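PDB 5YRP: sensory box/response regulator from Mycobacterium smegmatis, which belongs to the EAL-domain family of bacterial signalling proteins and carries a magnesium ion inside its barrel-shaped domain. Local coordinates for residues Ile80-Val86 / Gly112-Ile118; Val7-Pro12 / Ala24-Arg29; Thr119-Val123 / Phe149-Val155; Phe96-Ala101 / Gly136-Val142. All blocks are in the same frame, centred on the assembly; numbering follows the deposited sequence.

Interaction 1: residues Ile80-Val86 / Gly112-Ile118; sequences IVLRINV and GSVCLEI. With MG (magnesium ion), chain C.
Glu117 and Arg83 each have CG turned away from the carbonyl carbon and set beside their own N (chi1 -65° and -64°), on the face of two neighbouring parallel strands where the strand register places both residues. From there they diverge: Arg83 runs extended to NE and crosses Glu117 at about a right angle, so that Glu117 OE1 meets the aliphatic part of the arginine, 3.4 Å from Arg83 CB. The charged ends look elsewhere, Arg83 to a salt bridge with Glu13 and Glu117 OE1 to one with Lys168. The other carboxylate oxygen, Glu117 OE2, binds the magnesium ion at 2.3 Å, and Asn85 lies alongside, pointing the same way, as another residue of that metal site. Further back on this face, Cys115 SG sits 3.8 Å from Arg83 NE, and Cys115 CB packs against Val81 CG1 at 3.5 Å. Backbone bonds pass between the strands in parallel fashion, for example Cys115 N to Leu82 O at 3.0 Å and Ile84 N to Cys115 O at 3.1 Å. The reverse face is wholly apolar: Val86 CG2 comes within 3.6 Å of Leu116 CD2, and both residues reach Phe96 of helix 96-106, while Leu82 and Ile84 meet helix 52-73. This is the beta-alpha-beta unit 81-86, 96-106, 114-119 of a TIM-type barrel, metal ligands inside and helices outside, as in EAL domains.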
loop_
_atom_site.group_PDB
_atom_site.type_symbol
_atom_site.label_atom_id
_atom_site.label_comp_id
_atom_site.label_asym_id
_atom_site.label_seq_id
_atom_site.Cartn_x
_atom_site.Cartn_y
_atom_site.Cartn_z
ATOM N N ILE A 80 -24.055 -4.703 -18.594
ATOM C CA ILE A 80 -23.022 -5.108 -17.646
ATOM C C ILE A 80 -21.683 -4.598 -18.147
ATOM O O ILE A 80 -21.563 -4.182 -19.295
ATOM C CB ILE A 80 -22.942 -6.638 -17.492
ATOM C CG1 ILE A 80 -22.612 -7.304 -18.832
ATOM C CG2 ILE A 80 -24.252 -7.182 -16.946
ATOM C CD1 ILE A 80 -22.060 -8.703 -18.699
ATOM N N VAL A 81 -20.678 -4.647 -17.285
ATOM C CA VAL A 81 -19.331 -4.213 -17.649
ATOM C C VAL A 81 -18.484 -5.435 -18.014
ATOM O O VAL A 81 -18.665 -6.514 -17.455
ATOM C CB VAL A 81 -18.664 -3.417 -16.503
ATOM C CG1 VAL A 81 -17.288 -2.909 -16.914
ATOM C CG2 VAL A 81 -19.545 -2.247 -16.085
ATOM N N LEU A 82 -17.576 -5.253 -18.967
ATOM C CA LEU A 82 -16.596 -6.277 -19.325
ATOM C C LEU A 82 -15.217 -5.859 -18.818
ATOM O O LEU A 82 -14.635 -4.893 -19.314
ATOM C CB LEU A 82 -16.557 -6.477 -20.839
ATOM C CG LEU A 82 -15.580 -7.541 -21.349
ATOM C CD1 LEU A 82 -16.101 -8.944 -21.078
ATOM C CD2 LEU A 82 -15.327 -7.348 -22.834
ATOM N N ARG A 83 -14.700 -6.591 -17.833
ATOM C CA ARG A 83 -13.396 -6.289 -17.250
ATOM C C ARG A 83 -12.286 -7.071 -17.937
ATOM O O ARG A 83 -12.356 -8.291 -18.045
ATOM C CB ARG A 83 -13.390 -6.579 -15.750
ATOM C CG ARG A 83 -14.339 -5.690 -14.963
ATOM C CD ARG A 83 -13.935 -5.518 -13.505
ATOM N NE ARG A 83 -14.393 -4.222 -13.007
ATOM C CZ ARG A 83 -15.645 -3.934 -12.656
ATOM N NH1 ARG A 83 -16.602 -4.852 -12.728
ATOM N NH2 ARG A 83 -15.945 -2.715 -12.227
ATOM N N ILE A 84 -11.264 -6.354 -18.397
ATOM C CA ILE A 84 -10.130 -6.955 -19.095
ATOM C C ILE A 84 -8.835 -6.505 -18.444
ATOM O O ILE A 84 -8.622 -5.315 -18.238
ATOM C CB ILE A 84 -10.122 -6.551 -20.578
ATOM C CG1 ILE A 84 -11.341 -7.149 -21.287
ATOM C CG2 ILE A 84 -8.841 -7.012 -21.266
ATOM C CD1 ILE A 84 -11.852 -6.303 -22.424
ATOM N N ASN A 85 -7.973 -7.467 -18.130
ATOM C CA ASN A 85 -6.682 -7.170 -17.523
ATOM C C ASN A 85 -5.727 -6.612 -18.557
ATOM O O ASN A 85 -5.485 -7.243 -19.584
ATOM C CB ASN A 85 -6.084 -8.421 -16.894
ATOM C CG ASN A 85 -6.858 -8.880 -15.681
ATOM O OD1 ASN A 85 -6.914 -8.183 -14.669
ATOM N ND2 ASN A 85 -7.464 -10.054 -15.776
ATOM N N VAL A 86 -5.202 -5.423 -18.283
ATOM C CA VAL A 86 -4.240 -4.782 -19.174
ATOM C C VAL A 86 -2.844 -4.820 -18.555
ATOM O O VAL A 86 -2.642 -4.405 -17.415
ATOM C CB VAL A 86 -4.655 -3.338 -19.500
ATOM C CG1 VAL A 86 -3.619 -2.659 -20.378
ATOM C CG2 VAL A 86 -5.995 -3.334 -20.210
ATOM N N GLY A 112 -18.868 3.127 -21.561
ATOM C CA GLY A 112 -18.911 2.661 -20.170
ATOM C C GLY A 112 -19.058 1.154 -20.017
ATOM O O GLY A 112 -19.130 0.645 -18.898
ATOM N N SER A 113 -19.077 0.440 -21.140
ATOM C CA SER A 113 -19.305 -1.004 -21.148
ATOM C C SER A 113 -18.026 -1.819 -20.992
ATOM O O SER A 113 -18.087 -3.047 -20.900
ATOM C CB SER A 113 -19.990 -1.420 -22.446
ATOM O OG SER A 113 -19.104 -1.296 -23.546
ATOM N N VAL A 114 -16.875 -1.148 -20.988
ATOM C CA VAL A 114 -15.585 -1.822 -20.796
ATOM C C VAL A 114 -14.797 -1.149 -19.673
ATOM O O VAL A 114 -14.748 0.076 -19.582
ATOM C CB VAL A 114 -14.759 -1.838 -22.101
ATOM C CG1 VAL A 114 -13.388 -2.468 -21.887
ATOM C CG2 VAL A 114 -15.510 -2.596 -23.185
ATOM N N CYS A 115 -14.192 -1.970 -18.819
ATOM C CA CYS A 115 -13.346 -1.494 -17.727
ATOM C C CYS A 115 -11.984 -2.189 -17.752
ATOM O O CYS A 115 -11.895 -3.396 -17.538
ATOM C CB CYS A 115 -14.023 -1.754 -16.388
ATOM S SG CYS A 115 -13.044 -1.225 -14.968
ATOM N N LEU A 116 -10.926 -1.422 -18.000
ATOM C CA LEU A 116 -9.580 -1.981 -18.123
ATOM C C LEU A 116 -8.875 -2.049 -16.772
ATOM O O LEU A 116 -8.521 -1.018 -16.206
ATOM C CB LEU A 116 -8.748 -1.145 -19.096
ATOM C CG LEU A 116 -9.284 -1.017 -20.528
ATOM C CD1 LEU A 116 -8.466 -0.003 -21.311
ATOM C CD2 LEU A 116 -9.303 -2.352 -21.257
ATOM N N GLU A 117 -8.677 -3.265 -16.263
ATOM C CA GLU A 117 -7.948 -3.474 -15.008
ATOM C C GLU A 117 -6.457 -3.261 -15.202
ATOM O O GLU A 117 -5.863 -3.808 -16.131
ATOM C CB GLU A 117 -8.157 -4.889 -14.474
ATOM C CG GLU A 117 -9.584 -5.211 -14.071
ATOM C CD GLU A 117 -9.725 -6.590 -13.455
ATOM O OE1 GLU A 117 -10.813 -7.182 -13.588
ATOM O OE2 GLU A 117 -8.764 -7.087 -12.832
ATOM N N ILE A 118 -5.858 -2.473 -14.317
ATOM C CA ILE A 118 -4.418 -2.243 -14.329
ATOM C C ILE A 118 -3.862 -2.619 -12.964
ATOM O O ILE A 118 -4.416 -2.237 -11.934
ATOM C CB ILE A 118 -4.056 -0.773 -14.629
ATOM C CG1 ILE A 118 -4.878 -0.236 -15.802
ATOM C CG2 ILE A 118 -2.568 -0.651 -14.939
ATOM C CD1 ILE A 118 -4.772 1.263 -15.992
HETATM MG MG MG C . -7.653 -8.966 -12.221
#

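Interaction 2: residues Val7-Pro12 / Ala24-Arg29; sequences VLHYLP and AEALVR. With MG (magnesium ion), chain C.
Glu25 O is approached by two groups of strand 7-15: Leu11 N donates a hydrogen bond to it at 3.0 Å, and Tyr10 CA adds a CA-H...O contact at 3.5 Å. The bond back, from Glu25 N to Leu11 O, is also 3.0 Å, which makes Leu11 and Glu25 a hydrogen-bonded antiparallel pair. Their side chains run side by side, pointing the same way. With CG trans to its own N (chi1 -176°) and the rest extended, Glu25 carries OE2 to the magnesium ion at 2.4 Å; the Asn85 amide lies beside that oxygen, and Glu117 and Asp147 share the metal. On the same face Leu27 CD1 packs on Leu11 CB at 3.8 Å. At the open end of the hairpin, away from its turn, Arg29 bends at chi3 (-81°), which brings NE over the rim of one face of the His9 ring. Its CB makes a CH-pi contact 4.2 Å from the His9 ring centroid, and the guanidinium stands nearly perpendicular to the ring, its edge toward His9 NE2. Behind the sheet, Tyr10 CE1 touches Ala26 CB at 3.8 Å, and the tyrosine ring goes on to meet Trp71 of helix 52-73 edge-to-face. Glu25, Ala26 and Leu27 are the signature triplet that names the EAL family, set in the antiparallel hairpin that distinguishes its barrel from an all-parallel TIM barrel.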
loop_
_atom_site.group_PDB
_atom_site.type_symbol
_atom_site.label_atom_id
_atom_site.label_comp_id
_atom_site.label_asym_id
_atom_site.label_seq_id
_atom_site.Cartn_x
_atom_site.Cartn_y
_atom_site.Cartn_z
ATOM N N VAL A 7 -8.056 -20.330 -25.027
ATOM C CA VAL A 7 -9.452 -19.903 -25.088
ATOM C C VAL A 7 -9.763 -18.992 -23.906
ATOM O O VAL A 7 -9.152 -19.115 -22.844
ATOM C CB VAL A 7 -10.409 -21.118 -25.097
ATOM C CG1 VAL A 7 -10.274 -21.941 -23.819
ATOM C CG2 VAL A 7 -11.853 -20.681 -25.319
ATOM N N LEU A 8 -10.707 -18.078 -24.096
ATOM C CA LEU A 8 -11.074 -17.148 -23.037
ATOM C C LEU A 8 -11.951 -17.792 -21.973
ATOM O O LEU A 8 -12.659 -18.768 -22.215
ATOM C CB LEU A 8 -11.747 -15.890 -23.591
ATOM C CG LEU A 8 -10.812 -14.789 -24.107
ATOM C CD1 LEU A 8 -11.634 -13.645 -24.678
ATOM C CD2 LEU A 8 -9.870 -14.258 -23.034
ATOM N N HIS A 9 -11.897 -17.177 -20.800
ATOM C CA HIS A 9 -12.424 -17.712 -19.555
ATOM C C HIS A 9 -13.050 -16.523 -18.862
ATOM O O HIS A 9 -12.440 -15.457 -18.805
ATOM C CB HIS A 9 -11.254 -18.247 -18.723
ATOM C CG HIS A 9 -11.617 -19.336 -17.764
ATOM N ND1 HIS A 9 -10.791 -19.706 -16.724
ATOM C CD2 HIS A 9 -12.702 -20.143 -17.691
ATOM C CE1 HIS A 9 -11.349 -20.699 -16.055
ATOM N NE2 HIS A 9 -12.512 -20.980 -16.617
ATOM N N TYR A 10 -14.260 -16.671 -18.346
ATOM C CA TYR A 10 -14.953 -15.517 -17.779
ATOM C C TYR A 10 -15.355 -15.721 -16.332
ATOM O O TYR A 10 -16.168 -16.585 -16.018
ATOM C CB TYR A 10 -16.165 -15.172 -18.620
ATOM C CG TYR A 10 -15.818 -14.731 -20.010
ATOM C CD1 TYR A 10 -15.564 -13.392 -20.286
ATOM C CD2 TYR A 10 -15.740 -15.650 -21.051
ATOM C CE1 TYR A 10 -15.242 -12.975 -21.562
ATOM C CE2 TYR A 10 -15.420 -15.243 -22.334
ATOM C CZ TYR A 10 -15.171 -13.904 -22.585
ATOM O OH TYR A 10 -14.852 -13.490 -23.860
ATOM N N LEU A 11 -14.761 -14.912 -15.461
ATOM C CA LEU A 11 -15.060 -14.930 -14.033
ATOM C C LEU A 11 -16.112 -13.869 -13.752
ATOM O O LEU A 11 -15.804 -12.677 -13.789
ATOM C CB LEU A 11 -13.788 -14.643 -13.226
ATOM C CG LEU A 11 -13.912 -14.431 -11.714
ATOM C CD1 LEU A 11 -14.697 -15.555 -11.049
ATOM C CD2 LEU A 11 -12.530 -14.315 -11.090
ATOM N N PRO A 12 -17.360 -14.289 -13.477
ATOM C CA PRO A 12 -18.403 -13.291 -13.300
ATOM C C PRO A 12 -18.322 -12.578 -11.961
ATOM O O PRO A 12 -17.862 -13.142 -10.964
ATOM C CB PRO A 12 -19.693 -14.103 -13.393
ATOM C CG PRO A 12 -19.316 -15.453 -12.936
ATOM C CD PRO A 12 -17.874 -15.658 -13.294
ATOM N N ALA A 24 -18.277 -9.113 -15.858
ATOM C CA ALA A 24 -17.520 -10.343 -16.096
ATOM C C ALA A 24 -16.091 -10.026 -16.498
ATOM O O ALA A 24 -15.868 -9.332 -17.484
ATOM C CB ALA A 24 -18.184 -11.166 -17.179
ATOM N N GLU A 25 -15.131 -10.543 -15.733
ATOM C CA GLU A 25 -13.710 -10.347 -16.020
ATOM C C GLU A 25 -13.225 -11.415 -16.986
ATOM O O GLU A 25 -13.277 -12.605 -16.677
ATOM C CB GLU A 25 -12.873 -10.393 -14.732
ATOM C CG GLU A 25 -11.384 -10.102 -14.928
ATOM C CD GLU A 25 -10.558 -10.263 -13.655
ATOM O OE1 GLU A 25 -11.088 -10.766 -12.649
ATOM O OE2 GLU A 25 -9.368 -9.887 -13.654
ATOM N N ALA A 26 -12.754 -10.979 -18.152
ATOM C CA ALA A 26 -12.157 -11.878 -19.138
ATOM C C ALA A 26 -10.773 -12.346 -18.684
ATOM O O ALA A 26 -9.890 -11.535 -18.402
ATOM C CB ALA A 26 -12.063 -11.193 -20.492
ATOM N N LEU A 27 -10.613 -13.661 -18.601
ATOM C CA LEU A 27 -9.342 -14.300 -18.275
ATOM C C LEU A 27 -9.068 -15.366 -19.325
ATOM O O LEU A 27 -9.972 -15.770 -20.044
ATOM C CB LEU A 27 -9.410 -14.955 -16.899
ATOM C CG LEU A 27 -9.818 -14.051 -15.734
ATOM C CD1 LEU A 27 -10.200 -14.880 -14.517
ATOM C CD2 LEU A 27 -8.697 -13.086 -15.399
ATOM N N VAL A 28 -7.825 -15.819 -19.424
ATOM C CA VAL A 28 -7.505 -16.911 -20.347
ATOM C C VAL A 28 -7.332 -18.205 -19.560
ATOM O O VAL A 28 -6.702 -18.227 -18.505
ATOM C CB VAL A 28 -6.271 -16.617 -21.231
ATOM C CG1 VAL A 28 -6.484 -15.361 -22.060
ATOM C CG2 VAL A 28 -5.018 -16.460 -20.405
ATOM N N ARG A 29 -7.922 -19.278 -20.075
ATOM C CA ARG A 29 -7.851 -20.582 -19.428
ATOM C C ARG A 29 -6.540 -21.273 -19.792
ATOM O O ARG A 29 -6.123 -21.266 -20.955
ATOM C CB ARG A 29 -9.044 -21.447 -19.838
ATOM C CG ARG A 29 -9.134 -22.775 -19.101
ATOM C CD ARG A 29 -10.295 -23.620 -19.604
ATOM N NE ARG A 29 -11.576 -23.219 -19.027
ATOM C CZ ARG A 29 -12.738 -23.816 -19.282
ATOM N NH1 ARG A 29 -12.799 -24.850 -20.118
ATOM N NH2 ARG A 29 -13.849 -23.379 -18.700
HETATM MG MG MG C . -7.653 -8.966 -12.221
#

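Interaction 3: residues Thr119-Val123 / Phe149-Val155; sequences TESVV and FGTGYSV
This is a loop-to-loop contact at one end of the barrel, between the turns that follow strands 114-119 and 142-149, and it is built round one buried carboxylate. Glu120 reaches across fully extended, its CG trans to its own N (chi1 -171°), into the curl of 149-155. Its two oxygens take backbone N-H groups from either end of that curl. Gly150 N bonds to Glu120 OE1 on the syn side; its modelled length is too short to be taken literally. Val155 N bonds to Glu120 OE2 at 3.1 Å on the anti side, 34° out of the carboxylate plane. A water donates to OE2 as well and links it to Ser154 OG, whose main partner is Leu156 N at the start of the next helix. The Phe149 ring lies 24° from the carboxylate plane, with Phe149 CE1 3.2 Å from Glu120 OE2. Around this polar centre the contact is mostly carbon packing: Val155 CG2 lies 3.5 Å from Glu120 CG and 3.7 Å from Val123 CB, and Ser121 CB meets the Tyr153 ring at its edge, 3.7 Å from CD1. The outer side of the curl belongs to the dimer, where Tyr153 stacks edge-to-face on Tyr153 of the second subunit. The arrangement, a glutamate holding the DFGTGYS loop beside the dimer contact, is as in other EAL domains.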
loop_
_atom_site.group_PDB
_atom_site.type_symbol
_atom_site.label_atom_id
_atom_site.label_comp_id
_atom_site.label_asym_id
_atom_site.label_seq_id
_atom_site.Cartn_x
_atom_site.Cartn_y
_atom_site.Cartn_z
ATOM N N THR A 119 -2.772 -3.381 -12.962
ATOM C CA THR A 119 -2.102 -3.749 -11.717
ATOM C C THR A 119 -1.551 -2.503 -11.034
ATOM O O THR A 119 -1.137 -1.552 -11.697
ATOM C CB THR A 119 -0.980 -4.790 -11.927
ATOM O OG1 THR A 119 -0.450 -5.175 -10.653
ATOM C CG2 THR A 119 0.152 -4.247 -12.804
ATOM N N GLU A 120 -1.560 -2.520 -9.705
ATOM C CA GLU A 120 -1.168 -1.358 -8.912
ATOM C C GLU A 120 0.288 -0.948 -9.167
ATOM O O GLU A 120 0.611 0.238 -9.156
ATOM C CB GLU A 120 -1.399 -1.629 -7.422
ATOM C CG GLU A 120 -1.215 -0.398 -6.550
ATOM C CD GLU A 120 -1.448 -0.651 -5.078
ATOM O OE1 GLU A 120 -1.430 -1.829 -4.645
ATOM O OE2 GLU A 120 -1.634 0.344 -4.347
ATOM N N SER A 121 1.153 -1.927 -9.428
ATOM C CA SER A 121 2.583 -1.681 -9.669
ATOM C C SER A 121 2.897 -1.062 -11.045
ATOM O O SER A 121 3.840 -1.475 -11.721
ATOM C CB SER A 121 3.365 -2.990 -9.492
ATOM O OG SER A 121 2.917 -3.983 -10.393
ATOM N N VAL A 122 2.101 -0.079 -11.450
ATOM C CA VAL A 122 2.333 0.688 -12.681
ATOM C C VAL A 122 2.610 2.168 -12.362
ATOM O O VAL A 122 2.946 2.956 -13.247
ATOM C CB VAL A 122 1.135 0.511 -13.649
ATOM C CG1 VAL A 122 1.196 1.470 -14.828
ATOM C CG2 VAL A 122 1.094 -0.922 -14.157
ATOM N N VAL A 123 2.498 2.525 -11.086
ATOM C CA VAL A 123 2.732 3.897 -10.624
ATOM C C VAL A 123 4.116 4.418 -11.023
ATOM O O VAL A 123 4.229 5.475 -11.645
ATOM C CB VAL A 123 2.498 4.048 -9.089
ATOM C CG1 VAL A 123 3.241 3.000 -8.261
ATOM C CG2 VAL A 123 2.857 5.451 -8.615
ATOM N N PHE A 149 -4.826 -4.491 -5.250
ATOM C CA PHE A 149 -4.471 -3.269 -4.534
ATOM C C PHE A 149 -3.905 -3.572 -3.153
ATOM O O PHE A 149 -4.485 -4.349 -2.401
ATOM C CB PHE A 149 -5.693 -2.370 -4.391
ATOM C CG PHE A 149 -5.413 -1.093 -3.659
ATOM C CD1 PHE A 149 -4.859 -0.010 -4.319
ATOM C CD2 PHE A 149 -5.698 -0.973 -2.309
ATOM C CE1 PHE A 149 -4.598 1.173 -3.646
ATOM C CE2 PHE A 149 -5.440 0.204 -1.630
ATOM C CZ PHE A 149 -4.885 1.279 -2.297
ATOM N N GLY A 150 -2.789 -2.927 -2.821
ATOM C CA GLY A 150 -2.080 -3.164 -1.563
ATOM C C GLY A 150 -1.054 -4.281 -1.630
ATOM O O GLY A 150 -0.411 -4.589 -0.627
ATOM N N THR A 151 -0.897 -4.884 -2.808
ATOM C CA THR A 151 0.050 -5.984 -3.004
ATOM C C THR A 151 1.290 -5.543 -3.754
ATOM O O THR A 151 2.395 -5.957 -3.424
ATOM C CB THR A 151 -0.568 -7.129 -3.811
ATOM O OG1 THR A 151 -1.028 -6.628 -5.070
ATOM C CG2 THR A 151 -1.716 -7.762 -3.053
ATOM N N GLY A 152 1.098 -4.734 -4.790
ATOM C CA GLY A 152 2.212 -4.222 -5.583
ATOM C C GLY A 152 2.773 -2.929 -5.021
ATOM O O GLY A 152 2.573 -2.608 -3.851
ATOM N N TYR A 153 3.494 -2.201 -5.865
ATOM C CA TYR A 153 4.014 -0.883 -5.518
ATOM C C TYR A 153 2.860 0.082 -5.328
ATOM O O TYR A 153 2.165 0.412 -6.284
ATOM C CB TYR A 153 4.926 -0.353 -6.621
ATOM C CG TYR A 153 6.258 -1.052 -6.707
ATOM C CD1 TYR A 153 6.420 -2.191 -7.492
ATOM C CD2 TYR A 153 7.361 -0.569 -6.012
ATOM C CE1 TYR A 153 7.642 -2.833 -7.580
ATOM C CE2 TYR A 153 8.587 -1.203 -6.093
ATOM C CZ TYR A 153 8.722 -2.332 -6.877
ATOM O OH TYR A 153 9.940 -2.963 -6.955
ATOM N N SER A 154 2.671 0.543 -4.098
ATOM C CA SER A 154 1.470 1.288 -3.738
ATOM C C SER A 154 1.269 2.567 -4.544
ATOM O O SER A 154 2.229 3.230 -4.935
ATOM C CB SER A 154 1.473 1.626 -2.254
ATOM O OG SER A 154 0.278 2.298 -1.895
ATOM N N VAL A 155 -0.001 2.885 -4.780
ATOM C CA VAL A 155 -0.416 4.097 -5.482
ATOM C C VAL A 155 -1.086 5.072 -4.510
ATOM O O VAL A 155 -1.564 6.127 -4.926
ATOM C CB VAL A 155 -1.386 3.752 -6.642
ATOM C CG1 VAL A 155 -1.887 4.994 -7.365
ATOM C CG2 VAL A 155 -0.696 2.853 -7.648
HETATM O O HOH W 1 -1.219 0.240 -1.856
HETATM O O HOH W 2 0.905 -1.689 -2.164
#

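Interaction 4: residues Phe96-Ala101 / Gly136-Val142; sequences FVESVA and GLHNVGV
Ala101 and Val140 make the close end of this helix pair, with Ala101 CB 3.5 Å from Val140 CG1. One turn earlier Val97 fits just as closely: with CG1 trans to the backbone N (chi1 176°), the methyl lies over the main chain of the other helix, 3.6 Å from Gly136 C and 3.7 Å from Leu137 N. Glycine at 136 lets that methyl come right down onto the backbone. The axes of the two short segments are 9.5 Å apart and only 15° from parallel, as befits successive helices on the outside of a beta-alpha barrel. Towards the sheet the fit is less close. Leu137 CD1 stands at the edge of the Phe96 ring, 4.3 Å from CE2, and Leu137 CD2 is equally far from Val100 CB; Phe96, Leu137 and Val142 all rest on Leu116 of strand 114-119. Val142 can join them because helix 130-140 stops in a Schellman motif at Gly141, whose positive phi turns the chain into the next strand and brings Val142 CG2 to 3.9 Å from Val100 CG1. Solvent lies on the other side of the pair, where Glu98 and Asn139 are exposed.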
loop_
_atom_site.group_PDB
_atom_site.type_symbol
_atom_site.label_atom_id
_atom_site.label_comp_id
_atom_site.label_asym_id
_atom_site.label_seq_id
_atom_site.Cartn_x
_atom_site.Cartn_y
_atom_site.Cartn_z
ATOM N N PHE A 96 -2.382 3.095 -28.150
ATOM C CA PHE A 96 -3.147 2.170 -27.306
ATOM C C PHE A 96 -4.549 2.696 -27.019
ATOM O O PHE A 96 -5.535 2.000 -27.241
ATOM C CB PHE A 96 -2.421 1.900 -25.985
ATOM C CG PHE A 96 -3.250 1.137 -24.985
ATOM C CD1 PHE A 96 -3.301 -0.252 -25.018
ATOM C CD2 PHE A 96 -3.989 1.807 -24.018
ATOM C CE1 PHE A 96 -4.070 -0.955 -24.103
ATOM C CE2 PHE A 96 -4.761 1.109 -23.103
ATOM C CZ PHE A 96 -4.801 -0.272 -23.145
ATOM N N VAL A 97 -4.629 3.929 -26.530
ATOM C CA VAL A 97 -5.919 4.540 -26.180
ATOM C C VAL A 97 -6.837 4.607 -27.403
ATOM O O VAL A 97 -8.024 4.287 -27.322
ATOM C CB VAL A 97 -5.743 5.958 -25.587
ATOM C CG1 VAL A 97 -7.094 6.614 -25.324
ATOM C CG2 VAL A 97 -4.934 5.905 -24.299
ATOM N N GLU A 98 -6.271 5.030 -28.527
ATOM C CA GLU A 98 -6.994 5.093 -29.799
ATOM C C GLU A 98 -7.370 3.698 -30.315
ATOM O O GLU A 98 -8.423 3.527 -30.931
ATOM C CB GLU A 98 -6.148 5.825 -30.846
ATOM C CG GLU A 98 -5.843 7.278 -30.497
ATOM C CD GLU A 98 -4.960 7.971 -31.523
ATOM O OE1 GLU A 98 -4.442 7.292 -32.437
ATOM O OE2 GLU A 98 -4.778 9.203 -31.417
ATOM N N SER A 99 -6.505 2.716 -30.063
ATOM C CA SER A 99 -6.743 1.324 -30.468
ATOM C C SER A 99 -7.956 0.719 -29.765
ATOM O O SER A 99 -8.772 0.050 -30.397
ATOM C CB SER A 99 -5.508 0.454 -30.189
ATOM O OG SER A 99 -5.801 -0.927 -30.345
ATOM N N VAL A 100 -8.062 0.960 -28.460
ATOM C CA VAL A 100 -9.187 0.468 -27.663
ATOM C C VAL A 100 -10.499 1.018 -28.222
ATOM O O VAL A 100 -11.465 0.274 -28.391
ATOM C CB VAL A 100 -9.053 0.857 -26.170
ATOM C CG1 VAL A 100 -10.294 0.452 -25.381
ATOM C CG2 VAL A 100 -7.821 0.209 -25.551
ATOM N N ALA A 101 -10.520 2.320 -28.507
ATOM C CA ALA A 101 -11.672 2.962 -29.142
ATOM C C ALA A 101 -12.006 2.273 -30.457
ATOM O O ALA A 101 -13.170 2.025 -30.763
ATOM C CB ALA A 101 -11.390 4.434 -29.378
ATOM N N GLY A 136 -7.543 9.991 -21.586
ATOM C CA GLY A 136 -7.921 9.610 -22.944
ATOM C C GLY A 136 -8.969 8.510 -22.965
ATOM O O GLY A 136 -9.936 8.573 -23.732
ATOM N N LEU A 137 -8.777 7.508 -22.109
ATOM C CA LEU A 137 -9.680 6.358 -22.029
ATOM C C LEU A 137 -11.078 6.712 -21.533
ATOM O O LEU A 137 -12.063 6.143 -22.003
ATOM C CB LEU A 137 -9.085 5.275 -21.129
ATOM C CG LEU A 137 -8.014 4.396 -21.775
ATOM C CD1 LEU A 137 -7.282 3.583 -20.718
ATOM C CD2 LEU A 137 -8.617 3.481 -22.835
ATOM N N HIS A 138 -11.161 7.634 -20.579
ATOM C CA HIS A 138 -12.452 8.115 -20.083
ATOM C C HIS A 138 -13.244 8.843 -21.171
ATOM O O HIS A 138 -14.473 8.766 -21.202
ATOM C CB HIS A 138 -12.266 9.022 -18.863
ATOM C CG HIS A 138 -12.060 8.271 -17.587
ATOM N ND1 HIS A 138 -10.825 7.810 -17.189
ATOM C CD2 HIS A 138 -12.932 7.888 -16.626
ATOM C CE1 HIS A 138 -10.943 7.180 -16.035
ATOM N NE2 HIS A 138 -12.211 7.216 -15.670
ATOM N N ASN A 139 -12.536 9.531 -22.066
ATOM C CA ASN A 139 -13.163 10.227 -23.196
ATOM C C ASN A 139 -13.711 9.277 -24.261
ATOM O O ASN A 139 -14.683 9.597 -24.944
ATOM C CB ASN A 139 -12.177 11.201 -23.834
ATOM C CG ASN A 139 -11.745 12.296 -22.879
ATOM O OD1 ASN A 139 -12.027 12.240 -21.679
ATOM N ND2 ASN A 139 -11.055 13.301 -23.408
ATOM N N VAL A 140 -13.072 8.122 -24.402
ATOM C CA VAL A 140 -13.578 7.040 -25.257
ATOM C C VAL A 140 -14.808 6.366 -24.630
ATOM O O VAL A 140 -15.684 5.864 -25.337
ATOM C CB VAL A 140 -12.481 5.984 -25.519
ATOM C CG1 VAL A 140 -13.025 4.790 -26.298
ATOM C CG2 VAL A 140 -11.318 6.608 -26.276
ATOM N N GLY A 141 -14.873 6.376 -23.304
ATOM C CA GLY A 141 -15.939 5.703 -22.555
ATOM C C GLY A 141 -15.464 4.363 -22.021
ATOM O O GLY A 141 -16.194 3.373 -22.062
ATOM N N VAL A 142 -14.231 4.346 -21.521
ATOM C CA VAL A 142 -13.598 3.144 -20.996
ATOM C C VAL A 142 -13.256 3.372 -19.530
ATOM O O VAL A 142 -12.519 4.299 -19.194
ATOM C CB VAL A 142 -12.305 2.807 -21.765
ATOM C CG1 VAL A 142 -11.713 1.491 -21.281
ATOM C CG2 VAL A 142 -12.575 2.737 -23.258
#

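In the fold
Interactions 1 and 2 are neighbours in one sheet, centres 12 Å apart, joined by a probable hydrogen bond from Ala26 N to Arg83 O (2.7 Å). Together they supply Glu25, Asn85 and Glu117 to the magnesium site, which Asp147 of strand 142-149 completes. Interaction 4 lies behind interaction 1, again with 12 Å between centres: Leu116 carries the packing outward to Leu137 and Val142, and Gly112 N probably bonds to Gly141 O at 2.7 Å. Interaction 3 continues directly from strand 114-119, its centre 18 Å from that of interaction 1. Its Thr151 side chain is about 10 Å from the magnesium ion, and its outer side faces the second subunit, so metal site and dimer contact lie close together.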